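Local coordinates for flavoenzyme PA4991 (Pseudomonas aeruginosa PAO1, PDB 5EZ7), which probably functions as a monomeric FAD-dependent oxidoreductase of the DAO family, with a physiological substrate that is still unknown, at residues Ser69-Ala81 against Thr345-Val357. Residues are numbered along the deposited sequence; the frame is centred on the assembly and turned at random.
Sequences SEAIADMPRRWRA and TKLALAPDFADRV. With FAD (flavin-adenine dinucleotide), chain B.
M75 and W79, one turn apart on helix 75-81, lean on the turn at A348 that leads into helix 350-357. The two helix axes run almost perpendicular, at 89°, and pass no nearer than 11.0 Å; side chains of 69-81 bridge the space, several reaching backbone carbonyls in the turn before helix 350-357. The shortest CA separation is M75 to A348, 6.3 Å. The indole of W79 supplies the polar link to that turn: NE1 donates to A348 O at 2.8 Å, tilted 24° from the carbonyl plane, while L347 O lies near the ring edge, by CZ2. P351 crosses the indole at about a right angle, its CG 3.4 Å from W79 NE1. Bends at chi2 and chi3 curl M75 so that SD touches both A348 O and P351 CG. Beyond it, I72 extends CG1 anti to its backbone N (chi1 -167°), and with the bend at chi2 this brings CD1 to 3.7 Å from L349 CG. At the other flank R78 turns both terminal nitrogens end-on toward D355 OD2, NH1 at 2.7 Å, with guanidinium and carboxylate nearly coplanar; P351 CB lies over one face of the guanidinium, toward its rim. R78 NE also pairs with E88, and D355 OD1 with R25 of helix 17-28, extending the bridge into a charge network. On the cofactor side, L347 N donates to FAD N1 at 3.0 Å and A348 N to FAD O2 at 2.8 Å. A348 thus engages W79 through its carbonyl and the flavin through its amide, making W79 a second-shell residue, and the two amides, near the start of helix 350-357, would be expected to stabilise negative charge at N1 and O2 in the reduced flavin.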
ATOM      1  N   SER A  69       3.498 -19.159  -1.526  1.00 97.08           N
ATOM      2  CA  SER A  69       4.290 -18.356  -0.583  1.00 93.44           C
ATOM      3  C   SER A  69       5.727 -17.980  -1.054  1.00 90.02           C
ATOM      4  O   SER A  69       6.461 -17.337  -0.288  1.00 87.89           O
ATOM      5  CB  SER A  69       4.338 -19.069   0.793  1.00 95.17           C
ATOM      6  OG  SER A  69       4.464 -18.153   1.867  1.00 94.25           O
ATOM      7  N   GLU A  70       6.135 -18.366  -2.274  1.00 84.81           N
ATOM      8  CA  GLU A  70       7.408 -17.888  -2.846  1.00 81.84           C
ATOM      9  C   GLU A  70       7.382 -16.383  -3.113  1.00 74.08           C
ATOM     10  O   GLU A  70       8.385 -15.712  -2.864  1.00 75.06           O
ATOM     11  CB  GLU A  70       7.813 -18.633  -4.145  1.00 84.96           C
ATOM     12  CG  GLU A  70       9.332 -18.812  -4.323  1.00 88.34           C
ATOM     13  CD  GLU A  70       9.724 -20.141  -4.973  1.00 92.99           C
ATOM     14  OE1 GLU A  70       9.389 -20.342  -6.161  1.00 92.21           O
ATOM     15  OE2 GLU A  70      10.373 -20.987  -4.305  1.00 95.94           O
ATOM     16  N   ALA A  71       6.252 -15.861  -3.610  1.00 65.09           N
ATOM     17  CA  ALA A  71       6.206 -14.486  -4.109  1.00 58.28           C
ATOM     18  C   ALA A  71       6.493 -13.484  -2.988  1.00 54.70           C
ATOM     19  O   ALA A  71       7.393 -12.663  -3.105  1.00 52.99           O
ATOM     20  CB  ALA A  71       4.877 -14.207  -4.774  1.00 57.14           C
ATOM     21  N   ILE A  72       5.760 -13.600  -1.884  1.00 52.05           N
ATOM     22  CA  ILE A  72       5.991 -12.779  -0.690  1.00 49.76           C
ATOM     23  C   ILE A  72       7.402 -12.909  -0.072  1.00 48.78           C
ATOM     24  O   ILE A  72       7.963 -11.909   0.368  1.00 46.87           O
ATOM     25  CB  ILE A  72       4.899 -13.031   0.391  1.00 49.01           C
ATOM     26  CG1 ILE A  72       4.935 -11.978   1.485  1.00 47.15           C
ATOM     27  CG2 ILE A  72       5.047 -14.395   1.033  1.00 52.06           C
ATOM     28  CD1 ILE A  72       4.492 -10.629   1.007  1.00 45.78           C
ATOM     29  N   ALA A  73       7.966 -14.113  -0.059  1.00 49.71           N
ATOM     30  CA  ALA A  73       9.274 -14.392   0.602  1.00 51.47           C
ATOM     31  C   ALA A  73      10.453 -13.579   0.036  1.00 50.76           C
ATOM     32  O   ALA A  73      11.411 -13.234   0.745  1.00 50.01           O
ATOM     33  CB  ALA A  73       9.597 -15.883   0.505  1.00 54.07           C
ATOM     34  N   ASP A  74      10.354 -13.269  -1.250  1.00 49.36           N
ATOM     35  CA  ASP A  74      11.358 -12.493  -1.947  1.00 48.72           C
ATOM     36  C   ASP A  74      11.141 -10.960  -1.878  1.00 46.00           C
ATOM     37  O   ASP A  74      11.968 -10.204  -2.378  1.00 46.17           O
ATOM     38  CB  ASP A  74      11.387 -12.964  -3.406  1.00 49.33           C
ATOM     39  CG  ASP A  74      12.703 -12.668  -4.083  1.00 51.35           C
ATOM     40  OD1 ASP A  74      13.759 -13.067  -3.537  1.00 53.07           O
ATOM     41  OD2 ASP A  74      12.689 -12.018  -5.155  1.00 50.64           O
ATOM     42  N   MET A  75      10.060 -10.489  -1.245  1.00 43.96           N
ATOM     43  CA  MET A  75       9.735  -9.060  -1.276  1.00 40.85           C
ATOM     44  C   MET A  75      10.748  -8.186  -0.507  1.00 39.78           C
ATOM     45  O   MET A  75      11.287  -7.267  -1.096  1.00 37.22           O
ATOM     46  CB  MET A  75       8.289  -8.809  -0.864  1.00 40.09           C
ATOM     47  CG  MET A  75       7.240  -9.180  -1.926  1.00 40.77           C
ATOM     48  SD  MET A  75       7.429  -8.457  -3.600  1.00 40.24           S
ATOM     49  CE  MET A  75       7.941  -9.902  -4.509  1.00 43.01           C
ATOM     50  N   PRO A  76      11.083  -8.511   0.760  1.00 40.38           N
ATOM     51  CA  PRO A  76      12.097  -7.655   1.427  1.00 40.55           C
ATOM     52  C   PRO A  76      13.406  -7.488   0.633  1.00 40.89           C
ATOM     53  O   PRO A  76      13.900  -6.377   0.525  1.00 40.46           O
ATOM     54  CB  PRO A  76      12.338  -8.343   2.790  1.00 41.85           C
ATOM     55  CG  PRO A  76      11.164  -9.250   2.977  1.00 42.05           C
ATOM     56  CD  PRO A  76      10.752  -9.688   1.586  1.00 41.89           C
ATOM     57  N   ARG A  77      13.936  -8.550   0.045  1.00 41.88           N
ATOM     58  CA  ARG A  77      15.129  -8.399  -0.801  1.00 44.08           C
ATOM     59  C   ARG A  77      14.856  -7.443  -1.980  1.00 42.00           C
ATOM     60  O   ARG A  77      15.576  -6.480  -2.211  1.00 41.62           O
ATOM     61  CB  ARG A  77      15.602  -9.764  -1.304  1.00 46.78           C
ATOM     62  CG  ARG A  77      16.882  -9.744  -2.132  1.00 50.10           C
ATOM     63  CD  ARG A  77      17.123 -11.093  -2.823  1.00 52.84           C
ATOM     64  NE  ARG A  77      16.087 -11.426  -3.812  1.00 52.21           N
ATOM     65  CZ  ARG A  77      16.003 -10.917  -5.045  1.00 52.87           C
ATOM     66  NH1 ARG A  77      16.902 -10.048  -5.485  1.00 54.40           N
ATOM     67  NH2 ARG A  77      15.010 -11.269  -5.866  1.00 51.89           N
ATOM     68  N   ARG A  78      13.790  -7.701  -2.710  1.00 41.00           N
ATOM     69  CA  ARG A  78      13.448  -6.838  -3.837  1.00 40.72           C
ATOM     70  C   ARG A  78      13.260  -5.341  -3.493  1.00 39.35           C
ATOM     71  O   ARG A  78      13.773  -4.491  -4.195  1.00 39.30           O
ATOM     72  CB  ARG A  78      12.253  -7.412  -4.580  1.00 40.79           C
ATOM     73  CG  ARG A  78      12.655  -8.663  -5.373  1.00 43.55           C
ATOM     74  CD  ARG A  78      11.515  -9.274  -6.175  1.00 43.08           C
ATOM     75  NE  ARG A  78      11.033  -8.394  -7.222  1.00 41.80           N
ATOM     76  CZ  ARG A  78       9.990  -8.670  -8.001  1.00 41.63           C
ATOM     77  NH1 ARG A  78       9.321  -9.817  -7.845  1.00 41.46           N
ATOM     78  NH2 ARG A  78       9.598  -7.790  -8.933  1.00 39.95           N
ATOM     79  N   TRP A  79      12.591  -5.028  -2.388  1.00 38.68           N
ATOM     80  CA  TRP A  79      12.386  -3.637  -1.982  1.00 38.00           C
ATOM     81  C   TRP A  79      13.666  -2.991  -1.506  1.00 40.63           C
ATOM     82  O   TRP A  79      13.945  -1.847  -1.846  1.00 41.30           O
ATOM     83  CB  TRP A  79      11.355  -3.545  -0.873  1.00 36.22           C
ATOM     84  CG  TRP A  79       9.980  -3.772  -1.318  1.00 32.61           C
ATOM     85  CD1 TRP A  79       9.437  -4.933  -1.643  1.00 32.95           C
ATOM     86  CD2 TRP A  79       8.955  -2.806  -1.428  1.00 31.05           C
ATOM     87  NE1 TRP A  79       8.123  -4.782  -1.965  1.00 31.65           N
ATOM     88  CE2 TRP A  79       7.802  -3.471  -1.841  1.00 29.97           C
ATOM     89  CE3 TRP A  79       8.898  -1.427  -1.224  1.00 31.09           C
ATOM     90  CZ2 TRP A  79       6.604  -2.826  -2.063  1.00 29.12           C
ATOM     91  CZ3 TRP A  79       7.695  -0.778  -1.433  1.00 29.48           C
ATOM     92  CH2 TRP A  79       6.558  -1.488  -1.836  1.00 29.00           C
ATOM     93  N   ARG A  80      14.453  -3.750  -0.752  1.00 43.78           N
ATOM     94  CA  ARG A  80      15.804  -3.336  -0.355  1.00 46.33           C
ATOM     95  C   ARG A  80      16.652  -2.952  -1.562  1.00 44.87           C
ATOM     96  O   ARG A  80      17.194  -1.849  -1.615  1.00 45.02           O
ATOM     97  CB  ARG A  80      16.499  -4.449   0.467  1.00 50.59           C
ATOM     98  CG  ARG A  80      17.963  -4.196   0.865  1.00 54.57           C
ATOM     99  CD  ARG A  80      18.117  -3.370   2.131  1.00 56.43           C
ATOM    100  NE  ARG A  80      17.664  -4.106   3.310  1.00 59.90           N
ATOM    101  CZ  ARG A  80      17.633  -3.625   4.562  1.00 62.87           C
ATOM    102  NH1 ARG A  80      18.044  -2.379   4.856  1.00 62.71           N
ATOM    103  NH2 ARG A  80      17.172  -4.402   5.541  1.00 64.62           N
ATOM    104  N   ALA A  81      16.736  -3.835  -2.545  1.00 43.67           N
ATOM    105  CA  ALA A  81      17.529  -3.541  -3.730  1.00 43.18           C
ATOM    106  C   ALA A  81      17.192  -2.160  -4.311  1.00 41.30           C
ATOM    107  O   ALA A  81      18.076  -1.435  -4.740  1.00 42.22           O
ATOM    108  CB  ALA A  81      17.329  -4.617  -4.772  1.00 43.09           C
ATOM    109  N   THR A 345      -3.084  -7.162  -2.655  1.00 27.07           N
ATOM    110  CA  THR A 345      -3.370  -7.875  -1.399  1.00 29.54           C
ATOM    111  C   THR A 345      -2.521  -7.360  -0.241  1.00 30.47           C
ATOM    112  O   THR A 345      -3.034  -7.190   0.878  1.00 31.82           O
ATOM    113  CB  THR A 345      -3.367  -9.433  -1.485  1.00 31.16           C
ATOM    114  OG1 THR A 345      -2.031  -9.941  -1.589  1.00 31.87           O
ATOM    115  CG2 THR A 345      -4.216  -9.930  -2.681  1.00 31.91           C
ATOM    116  N   LYS A 346      -1.241  -7.088  -0.510  1.00 30.60           N
ATOM    117  CA  LYS A 346      -0.346  -6.424   0.431  1.00 29.53           C
ATOM    118  C   LYS A 346       0.408  -5.351  -0.301  1.00 27.06           C
ATOM    119  O   LYS A 346       0.602  -5.439  -1.481  1.00 26.09           O
ATOM    120  CB  LYS A 346       0.581  -7.459   1.062  1.00 32.89           C
ATOM    121  CG  LYS A 346      -0.101  -8.106   2.243  1.00 36.06           C
ATOM    122  CD  LYS A 346       0.447  -9.466   2.610  1.00 40.28           C
ATOM    123  CE  LYS A 346      -0.212  -9.964   3.908  1.00 42.29           C
ATOM    124  NZ  LYS A 346       0.776 -10.731   4.738  1.00 45.07           N
ATOM    125  N   LEU A 347       0.787  -4.299   0.393  1.00 25.15           N
ATOM    126  CA  LEU A 347       1.615  -3.292  -0.171  1.00 24.09           C
ATOM    127  C   LEU A 347       2.963  -3.877  -0.589  1.00 25.26           C
ATOM    128  O   LEU A 347       3.527  -3.484  -1.600  1.00 25.35           O
ATOM    129  CB  LEU A 347       1.835  -2.200   0.853  1.00 23.85           C
ATOM    130  CG  LEU A 347       2.777  -1.064   0.434  1.00 23.58           C
ATOM    131  CD1 LEU A 347       2.157   0.258   0.752  1.00 23.87           C
ATOM    132  CD2 LEU A 347       4.106  -1.153   1.147  1.00 24.48           C
ATOM    133  N   ALA A 348       3.481  -4.764   0.256  1.00 26.05           N
ATOM    134  CA  ALA A 348       4.651  -5.571   0.016  1.00 27.00           C
ATOM    135  C   ALA A 348       4.712  -6.196  -1.362  1.00 28.23           C
ATOM    136  O   ALA A 348       5.791  -6.324  -1.931  1.00 28.90           O
ATOM    137  CB  ALA A 348       4.709  -6.682   1.059  1.00 27.89           C
ATOM    138  N   LEU A 349       3.546  -6.629  -1.853  1.00 28.62           N
ATOM    139  CA  LEU A 349       3.380  -7.407  -3.088  1.00 28.44           C
ATOM    140  C   LEU A 349       3.096  -6.544  -4.339  1.00 27.49           C
ATOM    141  O   LEU A 349       2.738  -7.061  -5.403  1.00 26.48           O
ATOM    142  CB  LEU A 349       2.239  -8.428  -2.864  1.00 28.63           C
ATOM    143  CG  LEU A 349       2.547  -9.677  -2.027  1.00 30.08           C
ATOM    144  CD1 LEU A 349       1.267 -10.457  -1.691  1.00 30.59           C
ATOM    145  CD2 LEU A 349       3.464 -10.607  -2.773  1.00 31.13           C
ATOM    146  N   ALA A 350       3.244  -5.233  -4.219  1.00 26.90           N
ATOM    147  CA  ALA A 350       3.061  -4.371  -5.376  1.00 27.49           C
ATOM    148  C   ALA A 350       4.022  -4.724  -6.503  1.00 28.78           C
ATOM    149  O   ALA A 350       3.611  -4.716  -7.643  1.00 29.11           O
ATOM    150  CB  ALA A 350       3.196  -2.917  -5.018  1.00 26.99           C
ATOM    151  N   PRO A 351       5.287  -5.077  -6.198  1.00 29.89           N
ATOM    152  CA  PRO A 351       6.155  -5.500  -7.297  1.00 30.96           C
ATOM    153  C   PRO A 351       5.741  -6.832  -7.998  1.00 31.68           C
ATOM    154  O   PRO A 351       6.137  -7.078  -9.140  1.00 33.69           O
ATOM    155  CB  PRO A 351       7.541  -5.639  -6.627  1.00 31.81           C
ATOM    156  CG  PRO A 351       7.421  -5.031  -5.274  1.00 31.10           C
ATOM    157  CD  PRO A 351       5.984  -5.133  -4.903  1.00 30.18           C
ATOM    158  N   ASP A 352       5.001  -7.688  -7.303  1.00 31.04           N
ATOM    159  CA  ASP A 352       4.475  -8.923  -7.870  1.00 30.81           C
ATOM    160  C   ASP A 352       3.284  -8.586  -8.773  1.00 29.26           C
ATOM    161  O   ASP A 352       3.081  -9.219  -9.812  1.00 29.60           O
ATOM    162  CB  ASP A 352       4.091  -9.926  -6.754  1.00 30.87           C
ATOM    163  CG  ASP A 352       3.643 -11.272  -7.306  1.00 32.70           C
ATOM    164  OD1 ASP A 352       4.498 -11.979  -7.903  1.00 35.17           O
ATOM    165  OD2 ASP A 352       2.436 -11.628  -7.180  1.00 32.46           O
ATOM    166  N   PHE A 353       2.518  -7.575  -8.394  1.00 27.93           N
ATOM    167  CA  PHE A 353       1.395  -7.097  -9.223  1.00 28.04           C
ATOM    168  C   PHE A 353       1.912  -6.568 -10.550  1.00 28.77           C
ATOM    169  O   PHE A 353       1.439  -7.008 -11.594  1.00 30.77           O
ATOM    170  CB  PHE A 353       0.551  -6.053  -8.488  1.00 26.87           C
ATOM    171  CG  PHE A 353      -0.570  -5.471  -9.308  1.00 26.62           C
ATOM    172  CD1 PHE A 353      -1.760  -6.174  -9.496  1.00 27.60           C
ATOM    173  CD2 PHE A 353      -0.456  -4.214  -9.876  1.00 25.58           C
ATOM    174  CE1 PHE A 353      -2.799  -5.647 -10.239  1.00 26.87           C
ATOM    175  CE2 PHE A 353      -1.501  -3.671 -10.620  1.00 25.39           C
ATOM    176  CZ  PHE A 353      -2.662  -4.394 -10.811  1.00 26.29           C
ATOM    177  N   ALA A 354       2.906  -5.678 -10.499  1.00 28.26           N
ATOM    178  CA  ALA A 354       3.652  -5.264 -11.678  1.00 29.31           C
ATOM    179  C   ALA A 354       4.176  -6.436 -12.533  1.00 30.86           C
ATOM    180  O   ALA A 354       3.939  -6.457 -13.718  1.00 30.36           O
ATOM    181  CB  ALA A 354       4.771  -4.294 -11.313  1.00 28.94           C
ATOM    182  N   ASP A 355       4.870  -7.398 -11.938  1.00 34.64           N
ATOM    183  CA  ASP A 355       5.363  -8.604 -12.689  1.00 37.58           C
ATOM    184  C   ASP A 355       4.244  -9.328 -13.417  1.00 36.80           C
ATOM    185  O   ASP A 355       4.453  -9.775 -14.535  1.00 37.59           O
ATOM    186  CB  ASP A 355       6.013  -9.653 -11.778  1.00 40.37           C
ATOM    187  CG  ASP A 355       7.298  -9.169 -11.109  1.00 42.99           C
ATOM    188  OD1 ASP A 355       7.994  -8.291 -11.661  1.00 44.34           O
ATOM    189  OD2 ASP A 355       7.618  -9.679  -9.999  1.00 45.31           O
ATOM    190  N   ARG A 356       3.072  -9.441 -12.781  1.00 36.36           N
ATOM    191  CA  ARG A 356       1.964 -10.184 -13.360  1.00 37.45           C
ATOM    192  C   ARG A 356       1.407  -9.441 -14.549  1.00 35.49           C
ATOM    193  O   ARG A 356       1.099 -10.070 -15.564  1.00 34.93           O
ATOM    194  CB  ARG A 356       0.899 -10.553 -12.337  1.00 40.56           C
ATOM    195  CG  ARG A 356       1.242 -11.840 -11.599  1.00 46.50           C
ATOM    196  CD  ARG A 356       0.812 -11.817 -10.144  1.00 51.27           C
ATOM    197  NE  ARG A 356       1.212 -13.049  -9.437  1.00 58.71           N
ATOM    198  CZ  ARG A 356       0.512 -14.194  -9.423  1.00 65.54           C
ATOM    199  NH1 ARG A 356      -0.655 -14.288 -10.068  1.00 68.75           N
ATOM    200  NH2 ARG A 356       0.970 -15.266  -8.761  1.00 66.71           N
ATOM    201  N   VAL A 357       1.340  -8.112 -14.452  1.00 32.59           N
ATOM    202  CA  VAL A 357       0.930  -7.304 -15.579  1.00 31.10           C
ATOM    203  C   VAL A 357       1.968  -7.385 -16.715  1.00 32.51           C
ATOM    204  O   VAL A 357       1.583  -7.565 -17.888  1.00 30.86           O
ATOM    205  CB  VAL A 357       0.654  -5.845 -15.178  1.00 29.26           C
ATOM    206  CG1 VAL A 357       0.478  -4.956 -16.396  1.00 28.30           C
ATOM    207  CG2 VAL A 357      -0.584  -5.748 -14.282  1.00 28.63           C
TER
HETATM  208  PA  FAD B 401      -5.148   1.842  -2.835  1.00 21.83           P
HETATM  209  O1A FAD B 401      -3.969   2.304  -2.042  1.00 22.23           O
HETATM  210  O2A FAD B 401      -6.511   1.766  -2.207  1.00 22.92           O
HETATM  211  O5B FAD B 401      -5.204   2.755  -4.131  1.00 22.00           O
HETATM  212  C5B FAD B 401      -6.318   2.773  -5.001  1.00 21.75           C
HETATM  213  C4B FAD B 401      -6.325   4.148  -5.636  1.00 22.00           C
HETATM  214  O4B FAD B 401      -7.311   4.182  -6.681  1.00 22.11           O
HETATM  215  C3B FAD B 401      -6.660   5.238  -4.614  1.00 21.47           C
HETATM  216  O3B FAD B 401      -5.642   6.240  -4.581  1.00 20.71           O
HETATM  217  C2B FAD B 401      -7.990   5.779  -5.106  1.00 21.75           C
HETATM  218  O2B FAD B 401      -8.197   7.169  -4.867  1.00 21.59           O
HETATM  219  C1B FAD B 401      -7.961   5.433  -6.597  1.00 22.29           C
HETATM  220  N9A FAD B 401      -9.298   5.299  -7.189  1.00 23.63           N
HETATM  221  C8A FAD B 401     -10.352   4.661  -6.651  1.00 23.09           C
HETATM  222  N7A FAD B 401     -11.411   4.750  -7.473  1.00 22.98           N
HETATM  223  C5A FAD B 401     -11.036   5.442  -8.556  1.00 22.53           C
HETATM  224  C6A FAD B 401     -11.695   5.889  -9.791  1.00 22.02           C
HETATM  225  N6A FAD B 401     -12.981   5.565  -9.994  1.00 21.48           N
HETATM  226  N1A FAD B 401     -10.977   6.588 -10.685  1.00 21.89           N
HETATM  227  C2A FAD B 401      -9.686   6.894 -10.459  1.00 23.02           C
HETATM  228  N3A FAD B 401      -9.019   6.523  -9.347  1.00 23.01           N
HETATM  229  C4A FAD B 401      -9.641   5.809  -8.376  1.00 23.21           C
HETATM  230  N1  FAD B 401       0.420  -4.262   3.384  1.00 25.77           N
HETATM  231  C2  FAD B 401       1.703  -4.553   3.690  1.00 27.75           C
HETATM  232  O2  FAD B 401       2.402  -5.168   2.851  1.00 27.67           O
HETATM  233  N3  FAD B 401       2.257  -4.204   4.864  1.00 28.72           N
HETATM  234  C4  FAD B 401       1.580  -3.554   5.807  1.00 27.76           C
HETATM  235  O4  FAD B 401       2.119  -3.231   6.884  1.00 30.67           O
HETATM  236  C4X FAD B 401       0.180  -3.202   5.547  1.00 26.84           C
HETATM  237  N5  FAD B 401      -0.557  -2.546   6.464  1.00 25.45           N
HETATM  238  C5X FAD B 401      -1.836  -2.218   6.209  1.00 25.90           C
HETATM  239  C6  FAD B 401      -2.556  -1.526   7.175  1.00 26.70           C
HETATM  240  C7  FAD B 401      -3.869  -1.166   6.953  1.00 27.46           C
HETATM  241  C7M FAD B 401      -4.619  -0.405   8.004  1.00 28.68           C
HETATM  242  C8  FAD B 401      -4.509  -1.500   5.655  1.00 27.98           C
HETATM  243  C8M FAD B 401      -5.942  -1.122   5.345  1.00 29.21           C
HETATM  244  C9  FAD B 401      -3.793  -2.198   4.700  1.00 26.84           C
HETATM  245  C9A FAD B 401      -2.470  -2.579   4.915  1.00 26.41           C
HETATM  246  N10 FAD B 401      -1.704  -3.288   3.948  1.00 25.88           N
HETATM  247  C10 FAD B 401      -0.370  -3.600   4.234  1.00 25.92           C
HETATM  248  C1' FAD B 401      -2.251  -3.651   2.650  1.00 25.48           C
HETATM  249  C2' FAD B 401      -1.997  -2.498   1.695  1.00 24.66           C
HETATM  250  O2' FAD B 401      -2.291  -1.234   2.305  1.00 25.37           O
HETATM  251  C3' FAD B 401      -2.795  -2.672   0.410  1.00 24.13           C
HETATM  252  O3' FAD B 401      -2.672  -4.040  -0.027  1.00 24.08           O
HETATM  253  C4' FAD B 401      -2.277  -1.741  -0.683  1.00 22.82           C
HETATM  254  O4' FAD B 401      -1.914  -0.462  -0.162  1.00 23.27           O
HETATM  255  C5' FAD B 401      -3.316  -1.526  -1.766  1.00 22.30           C
HETATM  256  O5' FAD B 401      -2.726  -0.780  -2.839  1.00 20.74           O
HETATM  257  P   FAD B 401      -3.650  -0.322  -4.060  1.00 20.30           P
HETATM  258  O1P FAD B 401      -2.887   0.687  -4.878  1.00 21.17           O
HETATM  259  O2P FAD B 401      -4.155  -1.570  -4.690  1.00 20.45           O
HETATM  260  O3P FAD B 401      -4.920   0.326  -3.326  1.00 20.67           O